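Local coordinates for protein esterase (Alcaligenes sp., PDB 1QLW) that probably hydrolyses carboxylic esters, with a catalytic domain of the alpha/beta-hydrolase fold, at residues T66-C71 against Y100-S105; Q49-Y54 against R107-T112; V201-S206 against V227-G232; C72-T77 against Q171-W176. One frame throughout, in Å; residues are numbered along the deposited sequence. Where two conformers were deposited one is given.

Contact 1 (T66-C71 against Y100-S105); sequences TLIHGC and YVIDQS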
# COMPACT_ATOMS: atom_id res chain seq x y z
N THR A 66 -16.37 -4.01 -1.86
CA THR A 66 -15.21 -3.18 -2.21
C THR A 66 -15.12 -2.07 -1.17
O THR A 66 -16.07 -1.29 -1.01
CB THR A 66 -15.36 -2.64 -3.63
OG1 THR A 66 -15.39 -3.71 -4.57
CG2 THR A 66 -14.21 -1.71 -3.99
N LEU A 67 -14.00 -1.99 -0.47
CA LEU A 67 -13.76 -1.03 0.61
C LEU A 67 -12.88 0.11 0.12
O LEU A 67 -11.79 -0.14 -0.39
CB LEU A 67 -13.11 -1.71 1.82
CG LEU A 67 -13.92 -2.83 2.49
CD1 LEU A 67 -13.06 -3.53 3.55
CD2 LEU A 67 -15.18 -2.28 3.13
N ILE A 68 -13.37 1.33 0.29
CA ILE A 68 -12.81 2.52 -0.33
C ILE A 68 -12.51 3.58 0.73
O ILE A 68 -13.43 4.21 1.26
CB ILE A 68 -13.81 3.08 -1.38
CG1 ILE A 68 -14.31 2.00 -2.36
CG2 ILE A 68 -13.22 4.27 -2.12
CD1 ILE A 68 -15.67 2.34 -2.94
N HIS A 69 -11.24 3.75 1.07
CA HIS A 69 -10.83 4.69 2.10
C HIS A 69 -11.06 6.15 1.68
O HIS A 69 -11.26 6.46 0.51
CB HIS A 69 -9.34 4.47 2.45
CG HIS A 69 -8.44 4.84 1.30
ND1 HIS A 69 -8.13 6.16 1.05
CD2 HIS A 69 -7.81 4.11 0.36
CE1 HIS A 69 -7.35 6.19 -0.05
NE2 HIS A 69 -7.14 4.96 -0.49
N GLY A 70 -10.96 7.02 2.69
CA GLY A 70 -11.13 8.44 2.49
C GLY A 70 -9.83 9.23 2.53
O GLY A 70 -8.80 8.74 2.06
N CYS A 71 -9.90 10.48 2.98
CA CYS A 71 -8.73 11.35 2.90
C CYS A 71 -7.62 10.87 3.79
O CYS A 71 -7.82 10.21 4.81
CB CYS A 71 -8.98 12.80 3.28
SG CYS A 71 -8.70 13.21 5.02
N TYR A 100 -12.46 -6.55 -1.57
CA TYR A 100 -11.58 -5.87 -2.54
C TYR A 100 -11.20 -4.54 -1.89
O TYR A 100 -12.07 -3.68 -1.79
CB TYR A 100 -12.24 -5.71 -3.90
CG TYR A 100 -12.39 -7.02 -4.63
CD1 TYR A 100 -13.32 -7.97 -4.26
CD2 TYR A 100 -11.57 -7.33 -5.71
CE1 TYR A 100 -13.39 -9.20 -4.89
CE2 TYR A 100 -11.65 -8.54 -6.36
CZ TYR A 100 -12.56 -9.48 -5.95
OH TYR A 100 -12.65 -10.69 -6.58
N VAL A 101 -9.99 -4.42 -1.40
CA VAL A 101 -9.56 -3.25 -0.63
C VAL A 101 -8.62 -2.45 -1.52
O VAL A 101 -7.55 -2.95 -1.90
CB VAL A 101 -8.89 -3.63 0.69
CG1 VAL A 101 -8.41 -2.38 1.42
CG2 VAL A 101 -9.82 -4.44 1.59
N ILE A 102 -9.01 -1.22 -1.83
CA ILE A 102 -8.26 -0.40 -2.77
C ILE A 102 -7.36 0.61 -2.07
O ILE A 102 -7.55 0.95 -0.91
CB ILE A 102 -9.20 0.33 -3.76
CG1 ILE A 102 -9.99 1.46 -3.13
CG2 ILE A 102 -10.13 -0.68 -4.43
CD1 ILE A 102 -10.10 2.75 -3.84
N ASP A 103 -6.36 1.08 -2.84
CA ASP A 103 -5.77 2.39 -2.58
C ASP A 103 -6.27 3.30 -3.71
O ASP A 103 -6.16 2.96 -4.88
CB ASP A 103 -4.24 2.41 -2.56
CG ASP A 103 -3.66 1.79 -1.29
OD1 ASP A 103 -4.41 1.64 -0.29
OD2 ASP A 103 -2.43 1.54 -1.27
N GLN A 104 -6.83 4.45 -3.32
CA GLN A 104 -7.31 5.39 -4.32
C GLN A 104 -6.23 5.73 -5.33
O GLN A 104 -5.03 5.72 -5.01
CB GLN A 104 -7.71 6.72 -3.68
CG GLN A 104 -9.06 6.76 -2.99
CD GLN A 104 -9.43 8.17 -2.58
OE1 GLN A 104 -9.22 9.12 -3.36
NE2 GLN A 104 -9.96 8.35 -1.38
N SER A 105 -6.65 6.10 -6.53
CA SER A 105 -5.71 6.67 -7.48
C SER A 105 -4.91 7.77 -6.79
O SER A 105 -5.46 8.59 -6.04
CB SER A 105 -6.49 7.26 -8.65
OG SER A 105 -7.20 6.27 -9.36
O HOH W 1 -9.70 1.28 0.72
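Thr66 pairs with Tyr100 and Leu67 with Val101 in the two parallel strands of a beta-alpha-beta unit whose crossover carries helix 88-94. The backbones start close, 4.5 Å between the CA atoms of Thr66 and Tyr100, but the strand axes diverge by 28°. Leu67 N donates to Tyr100 O at 2.9 Å, whereas the answering bond from Ile102 N to Leu67 O is weak at 3.3 Å. Where the strands part, a water fills the widening seam: it donates to Leu67 O and Ile102 O and accepts from His69 N.

Apolar branches suit both faces of this buried sheet. In one conformer of Leu67, its CD1 meets Val101 CG2 at 3.9 Å on one face, and Ile102 extends CD1 to Ile68 CG2. Thr66 lays its methyl by Tyr100 O and spends its hydroxyl on Thr200.

Past the strands the contact turns polar. His69 holds CG between its backbone N and carbonyl carbon (chi1 67°), which swings the ring across to Gln104. Its NE2 accepts from Gln104 N at 2.9 Å, almost straight at 177° though tilted from the ring plane, while ND1 donates within that plane to a lone pair of Gly70 O. Gln104 returns the link through NE2, 3.0 Å from His69 O; Gln207 and Tyr211 also bind its amide.

With one ring nitrogen donating and the other accepting, His69 is probably neutral, its rotation fixed. These bonds tie the loop after this strand to Gln104; in related hydrolases this loop commonly contributes to the oxyanion hole.

Contact 2 (Q49-Y54 against R107-T112); sequences QMYVRY and RGRSAT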
# COMPACT_ATOMS: atom_id res chain seq x y z
N GLN A 49 -3.87 4.70 -12.15
CA GLN A 49 -4.29 3.34 -11.88
C GLN A 49 -4.60 3.17 -10.39
O GLN A 49 -4.04 3.85 -9.52
CB GLN A 49 -3.20 2.35 -12.30
CG GLN A 49 -1.86 2.47 -11.56
CD GLN A 49 -0.91 3.41 -12.25
OE1 GLN A 49 -1.30 4.37 -12.88
NE2 GLN A 49 0.39 3.16 -12.21
N MET A 50 -5.42 2.17 -10.09
CA MET A 50 -5.89 1.90 -8.72
C MET A 50 -5.45 0.51 -8.27
O MET A 50 -5.83 -0.49 -8.91
CB MET A 50 -7.42 2.02 -8.70
CG MET A 50 -8.06 1.68 -7.37
SD MET A 50 -9.85 1.90 -7.41
CE MET A 50 -10.37 0.41 -8.28
N TYR A 51 -4.70 0.45 -7.19
CA TYR A 51 -4.32 -0.81 -6.55
C TYR A 51 -5.52 -1.48 -5.90
O TYR A 51 -6.31 -0.82 -5.20
CB TYR A 51 -3.30 -0.51 -5.45
CG TYR A 51 -2.91 -1.68 -4.58
CD1 TYR A 51 -2.08 -2.70 -5.07
CD2 TYR A 51 -3.35 -1.78 -3.28
CE1 TYR A 51 -1.72 -3.76 -4.27
CE2 TYR A 51 -2.98 -2.84 -2.47
CZ TYR A 51 -2.14 -3.83 -2.97
OH TYR A 51 -1.77 -4.85 -2.12
N VAL A 52 -5.63 -2.79 -6.08
CA VAL A 52 -6.69 -3.59 -5.51
C VAL A 52 -6.10 -4.85 -4.89
O VAL A 52 -5.45 -5.63 -5.59
CB VAL A 52 -7.75 -4.00 -6.56
CG1 VAL A 52 -8.91 -4.71 -5.88
CG2 VAL A 52 -8.23 -2.80 -7.37
N ARG A 53 -6.37 -5.09 -3.61
CA ARG A 53 -5.99 -6.33 -2.92
C ARG A 53 -7.27 -7.09 -2.64
O ARG A 53 -8.20 -6.52 -2.04
CB ARG A 53 -5.26 -6.03 -1.62
CG ARG A 53 -4.92 -7.27 -0.80
CD ARG A 53 -3.88 -8.09 -1.47
NE ARG A 53 -3.31 -9.06 -0.54
CZ ARG A 53 -2.46 -10.01 -0.89
NH1 ARG A 53 -2.14 -10.06 -2.17
NH2 ARG A 53 -1.94 -10.85 -0.00
N TYR A 54 -7.37 -8.34 -3.05
CA TYR A 54 -8.58 -9.14 -2.85
C TYR A 54 -8.28 -10.36 -1.98
O TYR A 54 -7.20 -10.97 -2.02
CB TYR A 54 -9.21 -9.55 -4.19
CG TYR A 54 -8.46 -10.56 -5.02
CD1 TYR A 54 -8.66 -11.92 -4.85
CD2 TYR A 54 -7.54 -10.16 -6.00
CE1 TYR A 54 -7.98 -12.85 -5.62
CE2 TYR A 54 -6.87 -11.10 -6.77
CZ TYR A 54 -7.07 -12.45 -6.57
OH TYR A 54 -6.37 -13.36 -7.32
N ARG A 107 -2.73 7.57 -4.37
CA ARG A 107 -2.58 7.36 -2.94
C ARG A 107 -1.95 5.98 -2.72
O ARG A 107 -2.23 5.05 -3.44
CB ARG A 107 -3.94 7.41 -2.21
CG ARG A 107 -3.88 7.57 -0.71
CD ARG A 107 -3.70 9.00 -0.21
NE ARG A 107 -4.73 9.89 -0.75
CZ ARG A 107 -6.00 9.90 -0.36
NH1 ARG A 107 -6.37 9.17 0.68
NH2 ARG A 107 -6.88 10.61 -1.05
N GLY A 108 -1.16 5.84 -1.65
CA GLY A 108 -0.69 4.50 -1.30
C GLY A 108 0.08 3.87 -2.44
O GLY A 108 1.02 4.47 -3.01
N ARG A 109 -0.29 2.63 -2.76
CA ARG A 109 0.38 1.88 -3.81
C ARG A 109 -0.02 2.25 -5.23
O ARG A 109 0.50 1.65 -6.18
CB ARG A 109 0.18 0.40 -3.52
CG ARG A 109 0.87 -0.04 -2.25
CD ARG A 109 0.62 -1.48 -1.91
NE ARG A 109 1.50 -1.88 -0.80
CZ ARG A 109 1.63 -3.14 -0.40
NH1 ARG A 109 0.82 -4.09 -0.85
NH2 ARG A 109 2.62 -3.45 0.43
N SER A 110 -0.91 3.23 -5.39
CA SER A 110 -1.40 3.73 -6.67
C SER A 110 -0.62 4.97 -7.09
O SER A 110 -0.65 5.99 -6.40
CB SER A 110 -2.88 4.08 -6.53
OG SER A 110 -3.62 2.97 -6.11
N ALA A 111 0.09 4.89 -8.22
CA ALA A 111 1.08 5.89 -8.58
C ALA A 111 0.53 7.29 -8.79
O ALA A 111 -0.49 7.50 -9.44
CB ALA A 111 1.75 5.48 -9.89
N THR A 112 1.31 8.25 -8.32
CA THR A 112 1.23 9.65 -8.66
C THR A 112 2.19 9.95 -9.81
O THR A 112 3.00 9.12 -10.18
CB THR A 112 1.59 10.54 -7.46
OG1 THR A 112 2.91 10.19 -7.01
CG2 THR A 112 0.58 10.38 -6.33
O HOH W 2 -2.92 6.33 -9.38
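Tyr51, on strand 43-57 of the central sheet, packs against Arg109 and Ser110, the last two residues of a type II' beta turn that runs from Arg107. Gly108, with positive phi, suits the second position of that turn.

The tyrosine can be followed outward. CB lies 3.6 Å from Ser110 OG. CG, placed anti to the backbone N (chi1 173°), meets Arg109 CB at 3.9 Å. The extended arginine then runs alongside the ring in the same direction, so its CD sits over one face, 3.9 Å from the centroid of the Tyr51 ring, in a CH-pi contact; Arg53 N lies by the opposite face. At the tip, Tyr51 OH receives Arg109 NH1 at 3.0 Å, near the guanidinium plane, which stands 80° from the ring. Both groups have further partners in the second subunit: Glu79 for each, and Asp103 for the arginine. With this tyrosine cut back to an alanine, Arg109 would probably lose the ring face under CD and the hydroxyl at NH1, and be held mainly by its acidic partners in the second subunit.

A long aromatic with a polar end thus suits a place that begins in the fold and finishes between subunits. Between the backbones, one water donates to both Gln49 O and Ala111 O. Ser110 OG accepts Tyr51 N at 2.9 Å, nearly straight at 175°, and itself donates to Asp103 O.

Contact 3 (V201-S206 against V227-G232); sequences VLLSHS and VSVEPG. With SO4 (sulfate ion), chain D.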
# COMPACT_ATOMS: atom_id res chain seq x y z
N VAL A 201 -20.78 -4.63 -3.77
CA VAL A 201 -21.27 -3.63 -2.85
C VAL A 201 -20.11 -2.64 -2.66
O VAL A 201 -19.04 -3.05 -2.20
CB VAL A 201 -21.66 -4.21 -1.50
CG1 VAL A 201 -22.04 -3.13 -0.50
CG2 VAL A 201 -22.78 -5.23 -1.67
N LEU A 202 -20.30 -1.37 -2.98
CA LEU A 202 -19.28 -0.35 -2.79
C LEU A 202 -19.44 0.28 -1.42
O LEU A 202 -20.52 0.80 -1.14
CB LEU A 202 -19.37 0.73 -3.88
CG LEU A 202 -19.18 0.26 -5.32
CD1 LEU A 202 -19.35 1.42 -6.29
CD2 LEU A 202 -17.86 -0.44 -5.56
N LEU A 203 -18.40 0.25 -0.61
CA LEU A 203 -18.42 0.82 0.74
C LEU A 203 -17.32 1.87 0.83
O LEU A 203 -16.14 1.58 0.68
CB LEU A 203 -18.25 -0.28 1.77
CG LEU A 203 -18.50 0.14 3.22
CD1 LEU A 203 -18.89 -1.06 4.06
CD2 LEU A 203 -17.30 0.86 3.79
N SER A 204 -17.74 3.12 1.02
CA SER A 204 -16.84 4.26 1.04
C SER A 204 -16.88 5.03 2.34
O SER A 204 -17.68 4.75 3.25
CB SER A 204 -17.13 5.18 -0.14
OG SER A 204 -18.43 5.72 0.01
N HIS A 205 -16.02 6.04 2.46
CA HIS A 205 -15.81 6.76 3.70
C HIS A 205 -15.40 8.19 3.44
O HIS A 205 -14.41 8.43 2.75
CB HIS A 205 -14.67 6.06 4.50
CG HIS A 205 -14.42 6.60 5.87
ND1 HIS A 205 -13.13 6.64 6.38
CD2 HIS A 205 -15.27 7.07 6.81
CE1 HIS A 205 -13.27 7.15 7.61
NE2 HIS A 205 -14.53 7.41 7.91
N SER A 206 -16.10 9.17 4.01
CA SER A 206 -15.60 10.54 4.07
C SER A 206 -15.26 11.16 2.73
O SER A 206 -16.20 11.31 1.96
CB SER A 206 -14.43 10.56 5.07
OG SER A 206 -14.31 11.86 5.62
N VAL A 227 -22.82 1.55 0.39
CA VAL A 227 -22.74 1.89 1.79
C VAL A 227 -21.75 3.05 1.92
O VAL A 227 -20.63 2.91 1.44
CB VAL A 227 -22.30 0.72 2.69
CG1 VAL A 227 -22.18 1.15 4.14
CG2 VAL A 227 -23.23 -0.48 2.53
N SER A 228 -22.16 4.16 2.51
CA SER A 228 -21.26 5.31 2.63
C SER A 228 -21.18 5.68 4.10
O SER A 228 -22.21 6.03 4.70
CB SER A 228 -21.77 6.42 1.72
OG SER A 228 -20.97 7.55 1.60
N VAL A 229 -19.98 5.62 4.67
CA VAL A 229 -19.74 5.95 6.07
C VAL A 229 -19.32 7.41 6.19
O VAL A 229 -18.27 7.79 5.65
CB VAL A 229 -18.66 5.02 6.65
CG1 VAL A 229 -18.41 5.40 8.09
CG2 VAL A 229 -19.10 3.58 6.51
N GLU A 230 -20.16 8.22 6.83
CA GLU A 230 -19.89 9.63 7.05
C GLU A 230 -19.30 10.32 5.83
O GLU A 230 -18.18 10.85 5.87
CB GLU A 230 -19.03 9.87 8.28
CG GLU A 230 -19.77 9.44 9.55
CD GLU A 230 -19.23 10.00 10.82
OE1 GLU A 230 -18.17 10.67 10.83
OE2 GLU A 230 -19.90 9.77 11.87
N PRO A 231 -20.03 10.32 4.74
CA PRO A 231 -19.56 10.98 3.53
C PRO A 231 -19.36 12.47 3.72
O PRO A 231 -20.14 13.16 4.39
CB PRO A 231 -20.65 10.69 2.49
CG PRO A 231 -21.88 10.48 3.32
CD PRO A 231 -21.39 9.79 4.56
N GLY A 232 -18.33 12.99 3.04
CA GLY A 232 -18.10 14.43 3.00
C GLY A 232 -19.22 15.12 2.23
O GLY A 232 -19.60 16.25 2.58
S SO4 D . -13.89 15.08 3.35
O1 SO4 D . -13.82 16.46 3.97
O2 SO4 D . -14.74 14.24 4.29
O3 SO4 D . -12.50 14.54 3.27
O4 SO4 D . -14.59 15.14 2.04
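Leu203 and Val227 lie side by side at the tight end of this contact, where strands 200-205 and 223-229 run parallel, 13° between their directions, in a beta-alpha-beta unit with helix 211-218. Val227 O receives Ser204 N at 2.9 Å, and Ser204 O receives Val229 N at 2.8 Å, so a regular ladder holds the pairs. With CG anti to its N (chi1 -170°), Leu203 sets CG 3.9 Å from Val227 CB; CD1 touches the same valine, and CD2 turns to Val229. Shrinking Leu203 to an alanine would probably open a gap beside Val227 and Val229. On the other face, the small side chains of Ser204 and Ser228 lie against helix 211-218, Ser204 on Pro212 and Ser228 on Phe213, and both hydroxyls reach Gly209 O, that of Ser204 weakly.

Toward solvent the ladder ends in turns. Ser206, partly exposed, has positive phi (57°); its N still binds Val229 O, its O takes Gly232 N at 2.9 Å, and its CB sits over the centre of the His205 ring. Its OG donates to O2 of a sulfate at 2.8 Å, an ion probably from the crystallisation liquor and also held by Arg265. In this crystal a CB at Gly232 would collide with the sulfate.

The sharp turn at Ser206 straight after the strand is consistent with the nucleophile elbow of alpha/beta hydrolases. Glu230 bonds His298 ND1, and His298 NE2 lies close to Ser206 OG, so the three residues probably form the catalytic triad.

Contact 4 (C72-T77 against Q171-W176); sequences CLTGMT and QMVPDW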
# COMPACT_ATOMS: atom_id res chain seq x y z
N CYS A 72 -6.38 11.24 3.43
CA CYS A 72 -5.30 11.25 4.39
C CYS A 72 -4.92 9.86 4.89
O CYS A 72 -4.20 9.74 5.88
CB CYS A 72 -5.75 12.12 5.62
SG CYS A 72 -6.70 13.57 5.27
N LEU A 73 -5.38 8.82 4.22
CA LEU A 73 -5.33 7.44 4.65
C LEU A 73 -5.19 6.56 3.41
O LEU A 73 -5.29 7.04 2.28
CB LEU A 73 -6.64 7.07 5.39
CG LEU A 73 -6.89 7.79 6.71
CD1 LEU A 73 -8.37 7.67 7.10
CD2 LEU A 73 -6.00 7.23 7.80
N THR A 74 -4.97 5.28 3.64
CA THR A 74 -4.90 4.29 2.57
C THR A 74 -5.84 3.15 2.92
O THR A 74 -6.64 3.22 3.87
CB THR A 74 -3.47 3.75 2.39
OG1 THR A 74 -3.12 2.93 3.51
CG2 THR A 74 -2.48 4.88 2.19
N GLY A 75 -5.77 2.05 2.17
CA GLY A 75 -6.56 0.87 2.47
C GLY A 75 -6.23 0.26 3.82
O GLY A 75 -7.01 -0.55 4.34
N MET A 76 -5.10 0.64 4.44
CA MET A 76 -4.84 0.31 5.83
C MET A 76 -6.01 0.67 6.73
O MET A 76 -6.17 0.02 7.78
CB MET A 76 -3.58 1.07 6.28
CG MET A 76 -3.25 0.97 7.75
SD MET A 76 -2.77 -0.71 8.24
CE MET A 76 -2.68 -0.53 10.02
N THR A 77 -6.82 1.66 6.39
CA THR A 77 -8.00 2.05 7.15
C THR A 77 -8.75 0.81 7.65
O THR A 77 -9.24 0.84 8.79
CB THR A 77 -8.96 2.84 6.24
OG1 THR A 77 -8.41 4.11 5.91
CG2 THR A 77 -10.32 3.09 6.90
N GLN A 171 -0.57 5.68 10.28
CA GLN A 171 -1.20 5.26 9.04
C GLN A 171 -1.68 6.42 8.17
O GLN A 171 -2.17 6.17 7.07
CB GLN A 171 -2.31 4.25 9.26
CG GLN A 171 -3.59 4.78 9.88
CD GLN A 171 -4.68 3.71 9.87
OE1 GLN A 171 -4.66 2.80 10.74
NE2 GLN A 171 -5.58 3.77 8.95
N MET A 172 -1.54 7.65 8.63
CA MET A 172 -1.97 8.82 7.87
C MET A 172 -0.86 9.27 6.93
O MET A 172 0.33 9.19 7.25
CB MET A 172 -2.37 9.95 8.82
CG MET A 172 -3.59 9.53 9.63
SD MET A 172 -4.35 10.88 10.57
CE MET A 172 -5.03 11.85 9.23
N VAL A 173 -1.27 9.70 5.74
CA VAL A 173 -0.37 10.00 4.63
C VAL A 173 -0.80 11.28 3.93
O VAL A 173 -1.97 11.67 3.98
CB VAL A 173 -0.36 8.84 3.60
CG1 VAL A 173 0.11 7.52 4.21
CG2 VAL A 173 -1.72 8.64 2.95
N PRO A 174 0.11 11.90 3.17
CA PRO A 174 -0.27 13.03 2.32
C PRO A 174 -1.31 12.64 1.28
O PRO A 174 -1.35 11.52 0.79
CB PRO A 174 1.04 13.45 1.66
CG PRO A 174 2.08 13.01 2.63
CD PRO A 174 1.58 11.70 3.19
N ASP A 175 -2.09 13.64 0.92
CA ASP A 175 -3.24 13.47 0.04
C ASP A 175 -3.08 14.33 -1.20
O ASP A 175 -2.87 15.54 -1.09
CB ASP A 175 -4.50 13.82 0.83
CG ASP A 175 -5.76 13.30 0.21
OD1 ASP A 175 -5.86 13.35 -1.03
OD2 ASP A 175 -6.65 12.86 0.98
N TRP A 176 -3.16 13.69 -2.37
CA TRP A 176 -3.01 14.34 -3.66
C TRP A 176 -4.35 14.63 -4.31
O TRP A 176 -4.35 15.03 -5.50
CB TRP A 176 -2.16 13.43 -4.55
CG TRP A 176 -0.71 13.37 -4.16
CD1 TRP A 176 -0.16 12.99 -2.98
CD2 TRP A 176 0.39 13.68 -5.03
NE1 TRP A 176 1.21 13.08 -3.04
CE2 TRP A 176 1.57 13.52 -4.28
CE3 TRP A 176 0.48 14.11 -6.36
CZ2 TRP A 176 2.84 13.73 -4.84
CZ3 TRP A 176 1.74 14.34 -6.91
CH2 TRP A 176 2.87 14.15 -6.14
O HOH W 3 -1.26 4.05 5.28
O HOH W 4 -4.45 4.49 6.40
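Asp175 presents its carboxylate to Cys72: OD2 accepts Cys72 N at 2.9 Å on the anti side, 29° out of the carboxylate plane. Gln207 shares that oxygen, while OD1 forms a salt bridge with Arg107 and is also bonded by Leu177 N, so an aspartate with both oxygens bonded holds the peptide link inside the vicinal disulfide Cys71-Cys72. The Cys72 carbonyl is approached from above its plane by Val173 N, also at 2.9 Å.

Apolar groups fill part of the seam between the loop after strand 65-68 and the loop after helix 165-171. Met172, bent at chi3 (70°), curls its CE to 3.7 Å from Cys72 CB, a flexible chain suited to fitting against the disulfide. Its CG meets Leu73 CD2 at 3.8 Å. Val173 CG2 touches Thr74 CG2, the two side chains crossing at about a right angle, as do Met76 and Gln171, where Met76 CG lies 3.7 Å from Gln171 CB.

Thr74 suits the start of the 3-10 segment 75-77. In an ST turn its OG1 accepts Met76 N, and it donates to a water bound by Gln171 O; a second water joins Thr74 N to the same carbonyl. Thr74 O accepts twice from Thr77, from N at 3.0 Å and OG1 at 2.8 Å.

Overall arrangement
The central mixed sheet carries contacts 1, 2 and 3. Strand 43-57 of contact 2 lies beside 99-103, which pairs with 65-68 in contact 1; that strand borders 200-205, and contact 3 adds 223-229. Centres of contacts 1 and 2 lie about 8 Å apart, those of contacts 1 and 3 about 10 Å, and those of contacts 2 and 3 about 18 Å. Along the chain contact 1 is nested within contact 2, contact 4 crosses both, and contact 3 follows. Contact 4 joins loops, its centre about 10 Å from that of contact 1, with Arg107 linking it to contact 2. Contacts 1, 2 and 4 meet the second subunit, whereas contact 3 holds the probable nucleophile elbow.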